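Local coordinates for protein hydrogenase maturation factor (Thermoanaerobacter tengcongensis, PDB 3VTH) that probably catalyses the ATP-dependent transfer of the carbamoyl group of carbamoyl phosphate to the C-terminal cysteine of HypE during [NiFe]-hydrogenase maturation, at residues A[649-652]-A[653-656]; A[671-674]-A[675-679]; A[552-555]-A[556-560]. All coordinates share one frame; numbering follows the deposited sequence.

Overall arrangement
All three interactions are helical stretches of about two turns in the second subdomain of the Kae1-like carbamoyltransferase region, in series: interaction 3 on helix 551-559, interaction 1 on helix 649-662, interaction 2 on helix 666-692. Interaction 1 lies in the middle, its centre about 12 Å from each of the others, whose centres are about 20 Å apart and nearest atoms about 8 Å. Ile-652 meets Thr-676 and Ile-656 meets Phe-673 of interaction 2, while Pro-649 and Leu-653 pack on Phe-558 of interaction 3. It thus joins helix 666-692, where the His-674 side chain is about 5 Å from bound AP2, to helix 551-559, where Thr-554's is about 10 Å away.

Interaction 1: A[649-652]-A[653-656]; sequences PELI and LRQI
Glu-650 and Arg-654, one turn apart near the start of helix 649-662, make an i to i+4 salt bridge on a helix of the Kae1-like carbamoyltransferase region. Arg-654 presents itself side-on, with NE and NH2 each donating to one carboxylate oxygen. The straighter bond is NE to Glu-650 OE2, 2.9 Å at 162°, almost within the guanidinium plane and on the syn side of the carboxylate. NH2 reaches the syn lone pair of Glu-650 OE1 at 3.0 Å, but that oxygen is tilted out of the guanidinium plane, in keeping with two flat groups turned 45° apart. The glutamate suits this place because its chain bends at chi2 (-86°) and carries the carboxylate forward to the arginine one turn later. OE2 has a second partner in Tyr-566 OH, so this oxygen of a buried carboxylate is held from two sources. Leu-651 lies alongside the arginine, its CD2 centred over one guanidinium face and 3.8 Å from CZ. Backbone bonds bind this part of the helix: Leu-653 N to Pro-649 O at 3.0 Å, and Arg-654 N to Glu-650 O at 2.9 Å. Pro-649, without an N-H of its own, leaves no amide there to satisfy, while the amide of Glu-650 is met by Asp-648 OD1. On the apolar flank, Ile-656 N donates to Ile-652 O, and Ile-652 CG2 meets Ile-656 CD1 at 4.0 Å.

Interaction 2: A[671-674]-A[675-679]; sequences AKFH and NTVVN
Thr-676 folds its hydroxyl back onto the carbonyl of Lys-672, the familiar i to i-4 side-chain bond of a helical threonine, here in the first half of helix 666-692 of the Kae1-like region. With chi1 at -55° OG1 sits beside its own backbone N, and from there it donates to Lys-672 O at 2.6 Å. Thr-676 N donates to the same oxygen at 3.0 Å from the opposite face of the carbonyl plane, so one acceptor is gripped twice; OG1 is also bonded to Tyr-635 N. Asn-675, with CG beside its own N (chi1 -69°), uses both ends of its buried amide: OD1 meets Tyr-708 OH, and ND2 bonds to Ser-631 O and Glu-633 O. His-674, whose ND1 bonds back to Ser-670 O and whose NE2 pairs with Asn-706 ND2, has its side chain about 5 Å from the bound AP2. The apolar side belongs to Phe-673 and Val-677. Phe-673 swings CG opposite its backbone N (chi1 167°), putting the ring across the path of Val-677, while edge-to-face contacts with Phe-600 and Phe-601 hold it in an aromatic cluster. The branched valine meets the ring obliquely, its CG2 lying 3.9 Å from Phe-673 CE1.

Interaction 3: A[552-555]-A[556-560]; sequences YRTA and LGFIF
Thr-554 runs side by side with Phe-558, one turn on, so that its methyl CG2 comes to 4.0 Å from the ring carbon CE2 of Phe-558. Both side chains point the same way, an i to i+4 pair on helix 551-559. Thr-554 divides its two branches by use: with chi1 at -70° CG2 stands opposite the backbone N and faces the aromatic ring, while OG1 lies beside that N and makes a weak hydrogen bond to Ala-547 O. A threonine suits the place because the methyl serves the apolar side and the hydroxyl finds an acceptor on the backbone. The ring also approaches the carbonyl of its partner, with Phe-558 CD2 at 3.3 Å from Thr-554 O, obliquely; that oxygen is already taken by Phe-558 N at 3.0 Å.

The rest of this part of the helix is a run of i to i-4 backbone bonds. Leu-556 N donates to Tyr-552 O at 2.9 Å, and Gly-557 N to Arg-553 O at 3.0 Å. The last of them is weaker: Ile-559 N reaches Ala-555 O at 3.1 Å but at only 135°. The chi1 of Ile-559 (67°) sets CG1 over its own backbone, flanked by both N and C, which brings CG1 to 3.3 Å from Ala-555 O. Ala-555 is small enough for Phe-569 and Ala-606 of helices 567-572 and 597-607 to come up against it.

Around the helix, Arg-553 NH2 binds Pro-542 O, and Tyr-552 OH bonds to Glu-577. Leu-556 lies against helices 567-572 and 575-587, while Thr-554, Ala-555 and Phe-558 face helix 597-607, so helix 551-559 is packed among these three helices, with Arg-553 tying it to the end of strand 530-542.

Interaction 1: A[649-652]-A[653-656]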
ATOM      1  N   PRO A 649      10.835 -30.169   4.633  1.00 27.23           N
ATOM      2  CA  PRO A 649       9.671 -29.830   5.437  1.00 26.97           C
ATOM      3  C   PRO A 649       8.867 -31.033   5.920  1.00 27.51           C
ATOM      4  O   PRO A 649       8.214 -30.930   6.952  1.00 26.88           O
ATOM      5  CB  PRO A 649       8.835 -28.959   4.493  1.00 26.01           C
ATOM      6  CG  PRO A 649       9.265 -29.323   3.157  1.00 26.88           C
ATOM      7  CD  PRO A 649      10.725 -29.620   3.270  1.00 26.60           C
ATOM      8  N   GLU A 650       8.923 -32.162   5.208  1.00 27.96           N
ATOM      9  CA  GLU A 650       8.148 -33.333   5.631  1.00 29.47           C
ATOM     10  C   GLU A 650       8.599 -33.897   6.991  1.00 30.20           C
ATOM     11  O   GLU A 650       7.781 -34.410   7.741  1.00 30.35           O
ATOM     12  CB  GLU A 650       8.128 -34.430   4.561  1.00 30.17           C
ATOM     13  CG  GLU A 650       7.126 -35.572   4.851  1.00 31.96           C
ATOM     14  CD  GLU A 650       7.692 -36.698   5.746  1.00 36.04           C
ATOM     15  OE1 GLU A 650       8.907 -36.988   5.662  1.00 35.75           O
ATOM     16  OE2 GLU A 650       6.912 -37.303   6.529  1.00 35.63           O
ATOM     17  N   LEU A 651       9.900 -33.809   7.289  1.00 30.03           N
ATOM     18  CA  LEU A 651      10.433 -34.263   8.587  1.00 31.13           C
ATOM     19  C   LEU A 651       9.871 -33.467   9.775  1.00 30.86           C
ATOM     20  O   LEU A 651       9.693 -34.001  10.883  1.00 31.98           O
ATOM     21  CB  LEU A 651      11.965 -34.195   8.572  1.00 31.64           C
ATOM     22  CG  LEU A 651      12.645 -35.082   7.516  1.00 32.45           C
ATOM     23  CD1 LEU A 651      14.162 -34.912   7.534  1.00 34.36           C
ATOM     24  CD2 LEU A 651      12.250 -36.552   7.735  1.00 33.70           C
ATOM     25  N   ILE A 652       9.602 -32.192   9.526  1.00 29.53           N
ATOM     26  CA  ILE A 652       8.972 -31.306  10.486  1.00 29.65           C
ATOM     27  C   ILE A 652       7.477 -31.637  10.569  1.00 29.94           C
ATOM     28  O   ILE A 652       6.915 -31.699  11.667  1.00 29.84           O
ATOM     29  CB  ILE A 652       9.200 -29.818  10.084  1.00 28.81           C
ATOM     30  CG1 ILE A 652      10.684 -29.471  10.227  1.00 28.87           C
ATOM     31  CG2 ILE A 652       8.339 -28.854  10.928  1.00 28.49           C
ATOM     32  CD1 ILE A 652      11.105 -28.263   9.458  1.00 28.57           C
ATOM     33  N   LEU A 653       6.851 -31.883   9.409  1.00 29.33           N
ATOM     34  CA  LEU A 653       5.435 -32.285   9.380  1.00 29.76           C
ATOM     35  C   LEU A 653       5.190 -33.577  10.173  1.00 30.75           C
ATOM     36  O   LEU A 653       4.141 -33.723  10.790  1.00 31.30           O
ATOM     37  CB  LEU A 653       4.896 -32.418   7.945  1.00 29.05           C
ATOM     38  CG  LEU A 653       4.786 -31.152   7.084  1.00 29.45           C
ATOM     39  CD1 LEU A 653       4.293 -31.516   5.681  1.00 29.60           C
ATOM     40  CD2 LEU A 653       3.857 -30.117   7.722  1.00 29.81           C
ATOM     41  N   ARG A 654       6.153 -34.498  10.166  1.00 31.10           N
ATOM     42  CA  ARG A 654       6.050 -35.722  10.997  1.00 32.77           C
ATOM     43  C   ARG A 654       5.859 -35.429  12.471  1.00 32.56           C
ATOM     44  O   ARG A 654       5.017 -36.048  13.112  1.00 33.47           O
ATOM     45  CB  ARG A 654       7.294 -36.583  10.873  1.00 33.29           C
ATOM     46  CG  ARG A 654       7.292 -37.417   9.650  1.00 36.65           C
ATOM     47  CD  ARG A 654       8.401 -38.438   9.658  1.00 39.50           C
ATOM     48  NE  ARG A 654       8.841 -38.651   8.284  1.00 40.56           N
ATOM     49  CZ  ARG A 654       9.848 -39.435   7.926  1.00 41.35           C
ATOM     50  NH1 ARG A 654      10.529 -40.101   8.844  1.00 41.50           N
ATOM     51  NH2 ARG A 654      10.166 -39.550   6.644  1.00 41.84           N
ATOM     52  N   GLN A 655       6.655 -34.501  13.005  1.00 31.98           N
ATOM     53  CA  GLN A 655       6.584 -34.125  14.427  1.00 32.52           C
ATOM     54  C   GLN A 655       5.292 -33.353  14.738  1.00 32.34           C
ATOM     55  O   GLN A 655       4.703 -33.523  15.800  1.00 33.19           O
ATOM     56  CB  GLN A 655       7.812 -33.296  14.828  1.00 32.16           C
ATOM     57  CG  GLN A 655       9.176 -34.034  14.709  1.00 33.57           C
ATOM     58  CD  GLN A 655      10.327 -33.061  14.584  1.00 33.34           C
ATOM     59  OE1 GLN A 655      10.839 -32.815  13.480  1.00 34.57           O
ATOM     60  NE2 GLN A 655      10.690 -32.441  15.691  1.00 28.88           N
ATOM     61  N   ILE A 656       4.874 -32.496  13.810  1.00 31.06           N
ATOM     62  CA  ILE A 656       3.614 -31.758  13.937  1.00 31.25           C
ATOM     63  C   ILE A 656       2.415 -32.700  14.032  1.00 32.84           C
ATOM     64  O   ILE A 656       1.568 -32.538  14.923  1.00 34.00           O
ATOM     65  CB  ILE A 656       3.417 -30.786  12.765  1.00 29.60           C
ATOM     66  CG1 ILE A 656       4.327 -29.572  12.945  1.00 28.92           C
ATOM     67  CG2 ILE A 656       1.947 -30.339  12.667  1.00 29.77           C
ATOM     68  CD1 ILE A 656       4.466 -28.703  11.697  1.00 28.58           C
TER

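Interaction 2: A[671-674]-A[675-679]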
ATOM      1  N   ALA A 671       2.552 -22.407  17.391  1.00 27.74           N
ATOM      2  CA  ALA A 671       3.671 -21.691  17.990  1.00 28.30           C
ATOM      3  C   ALA A 671       4.988 -22.442  17.741  1.00 28.38           C
ATOM      4  O   ALA A 671       5.979 -21.845  17.333  1.00 27.44           O
ATOM      5  CB  ALA A 671       3.431 -21.458  19.488  1.00 29.44           C
ATOM      6  N   LYS A 672       4.975 -23.754  17.973  1.00 29.01           N
ATOM      7  CA  LYS A 672       6.158 -24.602  17.755  1.00 29.15           C
ATOM      8  C   LYS A 672       6.603 -24.574  16.291  1.00 27.72           C
ATOM      9  O   LYS A 672       7.807 -24.560  15.983  1.00 28.45           O
ATOM     10  CB  LYS A 672       5.857 -26.043  18.175  1.00 29.57           C
ATOM     11  CG  LYS A 672       5.765 -26.290  19.699  1.00 31.75           C
ATOM     12  CD  LYS A 672       5.514 -27.780  20.011  1.00 31.88           C
ATOM     13  CE  LYS A 672       6.777 -28.627  19.878  1.00 33.37           C
ATOM     14  NZ  LYS A 672       6.517 -30.035  20.297  1.00 34.94           N
ATOM     15  N   PHE A 673       5.636 -24.606  15.386  1.00 26.77           N
ATOM     16  CA  PHE A 673       5.941 -24.516  13.960  1.00 26.41           C
ATOM     17  C   PHE A 673       6.562 -23.160  13.586  1.00 25.93           C
ATOM     18  O   PHE A 673       7.575 -23.127  12.872  1.00 25.57           O
ATOM     19  CB  PHE A 673       4.699 -24.831  13.105  1.00 26.12           C
ATOM     20  CG  PHE A 673       4.847 -24.461  11.661  1.00 26.73           C
ATOM     21  CD1 PHE A 673       5.779 -25.110  10.850  1.00 26.79           C
ATOM     22  CD2 PHE A 673       4.059 -23.452  11.110  1.00 25.47           C
ATOM     23  CE1 PHE A 673       5.939 -24.742   9.499  1.00 25.93           C
ATOM     24  CE2 PHE A 673       4.200 -23.083   9.763  1.00 25.66           C
ATOM     25  CZ  PHE A 673       5.141 -23.728   8.957  1.00 25.09           C
ATOM     26  N   HIS A 674       5.966 -22.054  14.053  1.00 26.20           N
ATOM     27  CA  HIS A 674       6.505 -20.706  13.764  1.00 25.78           C
ATOM     28  C   HIS A 674       7.952 -20.608  14.277  1.00 26.42           C
ATOM     29  O   HIS A 674       8.845 -20.131  13.574  1.00 25.32           O
ATOM     30  CB  HIS A 674       5.654 -19.609  14.409  1.00 26.50           C
ATOM     31  CG  HIS A 674       4.409 -19.254  13.649  1.00 26.95           C
ATOM     32  ND1 HIS A 674       3.264 -20.021  13.691  1.00 28.65           N
ATOM     33  CD2 HIS A 674       4.123 -18.193  12.853  1.00 27.33           C
ATOM     34  CE1 HIS A 674       2.328 -19.450  12.948  1.00 29.71           C
ATOM     35  NE2 HIS A 674       2.822 -18.335  12.433  1.00 27.43           N
ATOM     36  N   ASN A 675       8.177 -21.087  15.498  1.00 26.82           N
ATOM     37  CA  ASN A 675       9.512 -21.046  16.102  1.00 27.95           C
ATOM     38  C   ASN A 675      10.552 -21.861  15.343  1.00 27.35           C
ATOM     39  O   ASN A 675      11.725 -21.482  15.284  1.00 27.67           O
ATOM     40  CB  ASN A 675       9.476 -21.521  17.556  1.00 28.83           C
ATOM     41  CG  ASN A 675       8.761 -20.560  18.476  1.00 30.62           C
ATOM     42  OD1 ASN A 675       8.661 -19.348  18.211  1.00 28.47           O
ATOM     43  ND2 ASN A 675       8.251 -21.100  19.580  1.00 28.87           N
ATOM     44  N   THR A 676      10.120 -22.991  14.788  1.00 27.08           N
ATOM     45  CA  THR A 676      10.963 -23.834  13.954  1.00 27.36           C
ATOM     46  C   THR A 676      11.466 -23.066  12.703  1.00 26.26           C
ATOM     47  O   THR A 676      12.668 -23.063  12.391  1.00 25.47           O
ATOM     48  CB  THR A 676      10.205 -25.102  13.533  1.00 27.32           C
ATOM     49  OG1 THR A 676       9.718 -25.768  14.707  1.00 29.77           O
ATOM     50  CG2 THR A 676      11.129 -26.062  12.749  1.00 28.86           C
ATOM     51  N   VAL A 677      10.547 -22.426  12.000  1.00 25.08           N
ATOM     52  CA  VAL A 677      10.919 -21.628  10.819  1.00 24.99           C
ATOM     53  C   VAL A 677      11.917 -20.537  11.237  1.00 25.50           C
ATOM     54  O   VAL A 677      12.982 -20.413  10.639  1.00 25.66           O
ATOM     55  CB  VAL A 677       9.691 -21.018  10.142  1.00 24.03           C
ATOM     56  CG1 VAL A 677      10.098 -20.040   9.007  1.00 23.12           C
ATOM     57  CG2 VAL A 677       8.768 -22.132   9.620  1.00 24.17           C
ATOM     58  N   VAL A 678      11.599 -19.806  12.303  1.00 25.41           N
ATOM     59  CA  VAL A 678      12.535 -18.814  12.833  1.00 25.93           C
ATOM     60  C   VAL A 678      13.904 -19.430  13.089  1.00 26.49           C
ATOM     61  O   VAL A 678      14.923 -18.892  12.632  1.00 26.12           O
ATOM     62  CB  VAL A 678      11.977 -18.091  14.100  1.00 27.27           C
ATOM     63  CG1 VAL A 678      13.055 -17.227  14.797  1.00 27.11           C
ATOM     64  CG2 VAL A 678      10.763 -17.243  13.714  1.00 25.54           C
ATOM     65  N   ASN A 679      13.926 -20.566  13.788  1.00 26.68           N
ATOM     66  CA  ASN A 679      15.175 -21.184  14.196  1.00 28.04           C
ATOM     67  C   ASN A 679      16.031 -21.659  13.027  1.00 27.91           C
ATOM     68  O   ASN A 679      17.222 -21.336  12.980  1.00 28.33           O
ATOM     69  CB  ASN A 679      14.935 -22.298  15.228  1.00 28.96           C
ATOM     70  CG  ASN A 679      14.496 -21.741  16.580  1.00 31.17           C
ATOM     71  OD1 ASN A 679      14.583 -20.540  16.815  1.00 32.06           O
ATOM     72  ND2 ASN A 679      14.019 -22.602  17.460  1.00 32.42           N
TER

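Interaction 3: A[552-555]-A[556-560]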
ATOM      1  N   TYR A 552      -5.815 -29.450   1.334  1.00 37.05           N
ATOM      2  CA  TYR A 552      -5.510 -30.834   1.692  1.00 37.47           C
ATOM      3  C   TYR A 552      -4.682 -31.504   0.582  1.00 36.81           C
ATOM      4  O   TYR A 552      -3.898 -32.403   0.860  1.00 36.75           O
ATOM      5  CB  TYR A 552      -6.771 -31.643   2.039  1.00 39.43           C
ATOM      6  CG  TYR A 552      -7.762 -31.768   0.900  1.00 41.66           C
ATOM      7  CD1 TYR A 552      -8.744 -30.794   0.690  1.00 42.36           C
ATOM      8  CD2 TYR A 552      -7.727 -32.872   0.036  1.00 43.95           C
ATOM      9  CE1 TYR A 552      -9.660 -30.912  -0.359  1.00 45.34           C
ATOM     10  CE2 TYR A 552      -8.638 -33.000  -1.009  1.00 45.65           C
ATOM     11  CZ  TYR A 552      -9.598 -32.020  -1.201  1.00 46.94           C
ATOM     12  OH  TYR A 552     -10.496 -32.142  -2.239  1.00 49.84           O
ATOM     13  N   ARG A 553      -4.835 -31.033  -0.661  1.00 36.04           N
ATOM     14  CA  ARG A 553      -4.015 -31.490  -1.789  1.00 35.67           C
ATOM     15  C   ARG A 553      -2.564 -31.051  -1.645  1.00 33.62           C
ATOM     16  O   ARG A 553      -1.637 -31.772  -2.023  1.00 33.29           O
ATOM     17  CB  ARG A 553      -4.569 -30.962  -3.112  1.00 36.64           C
ATOM     18  CG  ARG A 553      -5.971 -31.470  -3.477  1.00 40.84           C
ATOM     19  CD  ARG A 553      -6.478 -30.787  -4.749  1.00 46.96           C
ATOM     20  NE  ARG A 553      -5.648 -31.077  -5.923  1.00 48.87           N
ATOM     21  CZ  ARG A 553      -5.996 -31.889  -6.921  1.00 51.07           C
ATOM     22  NH1 ARG A 553      -7.174 -32.507  -6.925  1.00 53.62           N
ATOM     23  NH2 ARG A 553      -5.160 -32.081  -7.932  1.00 51.83           N
ATOM     24  N   THR A 554      -2.369 -29.854  -1.103  1.00 31.56           N
ATOM     25  CA  THR A 554      -1.032 -29.368  -0.818  1.00 29.50           C
ATOM     26  C   THR A 554      -0.400 -30.241   0.253  1.00 28.29           C
ATOM     27  O   THR A 554       0.752 -30.652   0.116  1.00 27.69           O
ATOM     28  CB  THR A 554      -1.034 -27.889  -0.363  1.00 28.47           C
ATOM     29  OG1 THR A 554      -1.381 -27.070  -1.478  1.00 29.61           O
ATOM     30  CG2 THR A 554       0.352 -27.476   0.130  1.00 26.82           C
ATOM     31  N   ALA A 555      -1.159 -30.540   1.308  1.00 28.38           N
ATOM     32  CA  ALA A 555      -0.656 -31.417   2.366  1.00 28.20           C
ATOM     33  C   ALA A 555      -0.275 -32.799   1.824  1.00 28.60           C
ATOM     34  O   ALA A 555       0.761 -33.348   2.195  1.00 28.50           O
ATOM     35  CB  ALA A 555      -1.668 -31.544   3.499  1.00 28.57           C
ATOM     36  N   LEU A 556      -1.115 -33.370   0.963  1.00 28.85           N
ATOM     37  CA  LEU A 556      -0.811 -34.681   0.363  1.00 29.32           C
ATOM     38  C   LEU A 556       0.492 -34.655  -0.451  1.00 28.51           C
ATOM     39  O   LEU A 556       1.305 -35.588  -0.399  1.00 28.99           O
ATOM     40  CB  LEU A 556      -1.972 -35.156  -0.511  1.00 30.08           C
ATOM     41  CG  LEU A 556      -3.223 -35.577   0.259  1.00 31.44           C
ATOM     42  CD1 LEU A 556      -4.369 -35.807  -0.689  1.00 32.76           C
ATOM     43  CD2 LEU A 556      -2.938 -36.845   1.098  1.00 31.64           C
ATOM     44  N   GLY A 557       0.671 -33.593  -1.218  1.00 27.32           N
ATOM     45  CA  GLY A 557       1.936 -33.357  -1.899  1.00 27.67           C
ATOM     46  C   GLY A 557       3.124 -33.367  -0.943  1.00 27.51           C
ATOM     47  O   GLY A 557       4.133 -34.021  -1.211  1.00 28.60           O
ATOM     48  N   PHE A 558       3.006 -32.670   0.182  1.00 26.79           N
ATOM     49  CA  PHE A 558       4.121 -32.579   1.144  1.00 27.25           C
ATOM     50  C   PHE A 558       4.442 -33.931   1.795  1.00 28.65           C
ATOM     51  O   PHE A 558       5.596 -34.171   2.195  1.00 28.53           O
ATOM     52  CB  PHE A 558       3.847 -31.511   2.220  1.00 26.86           C
ATOM     53  CG  PHE A 558       4.303 -30.121   1.832  1.00 27.10           C
ATOM     54  CD1 PHE A 558       5.275 -29.458   2.579  1.00 27.96           C
ATOM     55  CD2 PHE A 558       3.802 -29.498   0.690  1.00 28.19           C
ATOM     56  CE1 PHE A 558       5.718 -28.163   2.216  1.00 26.88           C
ATOM     57  CE2 PHE A 558       4.231 -28.216   0.324  1.00 26.93           C
ATOM     58  CZ  PHE A 558       5.205 -27.553   1.092  1.00 27.17           C
ATOM     59  N   ILE A 559       3.432 -34.802   1.886  1.00 29.26           N
ATOM     60  CA  ILE A 559       3.599 -36.104   2.550  1.00 31.02           C
ATOM     61  C   ILE A 559       3.596 -37.297   1.591  1.00 33.00           C
ATOM     62  O   ILE A 559       3.551 -38.441   2.044  1.00 33.98           O
ATOM     63  CB  ILE A 559       2.528 -36.333   3.659  1.00 31.09           C
ATOM     64  CG1 ILE A 559       1.112 -36.463   3.063  1.00 29.88           C
ATOM     65  CG2 ILE A 559       2.636 -35.234   4.711  1.00 30.83           C
ATOM     66  CD1 ILE A 559       0.030 -36.986   4.053  1.00 31.35           C
ATOM     67  N   PHE A 560       3.663 -37.031   0.279  1.00 34.24           N
ATOM     68  CA  PHE A 560       3.432 -38.061  -0.757  1.00 36.71           C
ATOM     69  C   PHE A 560       4.231 -39.358  -0.584  1.00 38.36           C
ATOM     70  O   PHE A 560       3.723 -40.455  -0.857  1.00 39.49           O
ATOM     71  CB  PHE A 560       3.648 -37.486  -2.166  1.00 36.73           C
ATOM     72  CG  PHE A 560       5.095 -37.459  -2.611  1.00 37.80           C
ATOM     73  CD1 PHE A 560       5.558 -38.372  -3.563  1.00 40.21           C
ATOM     74  CD2 PHE A 560       5.996 -36.538  -2.070  1.00 37.49           C
ATOM     75  CE1 PHE A 560       6.899 -38.357  -3.981  1.00 41.36           C
ATOM     76  CE2 PHE A 560       7.347 -36.514  -2.485  1.00 39.09           C
ATOM     77  CZ  PHE A 560       7.791 -37.416  -3.438  1.00 38.67           C
TER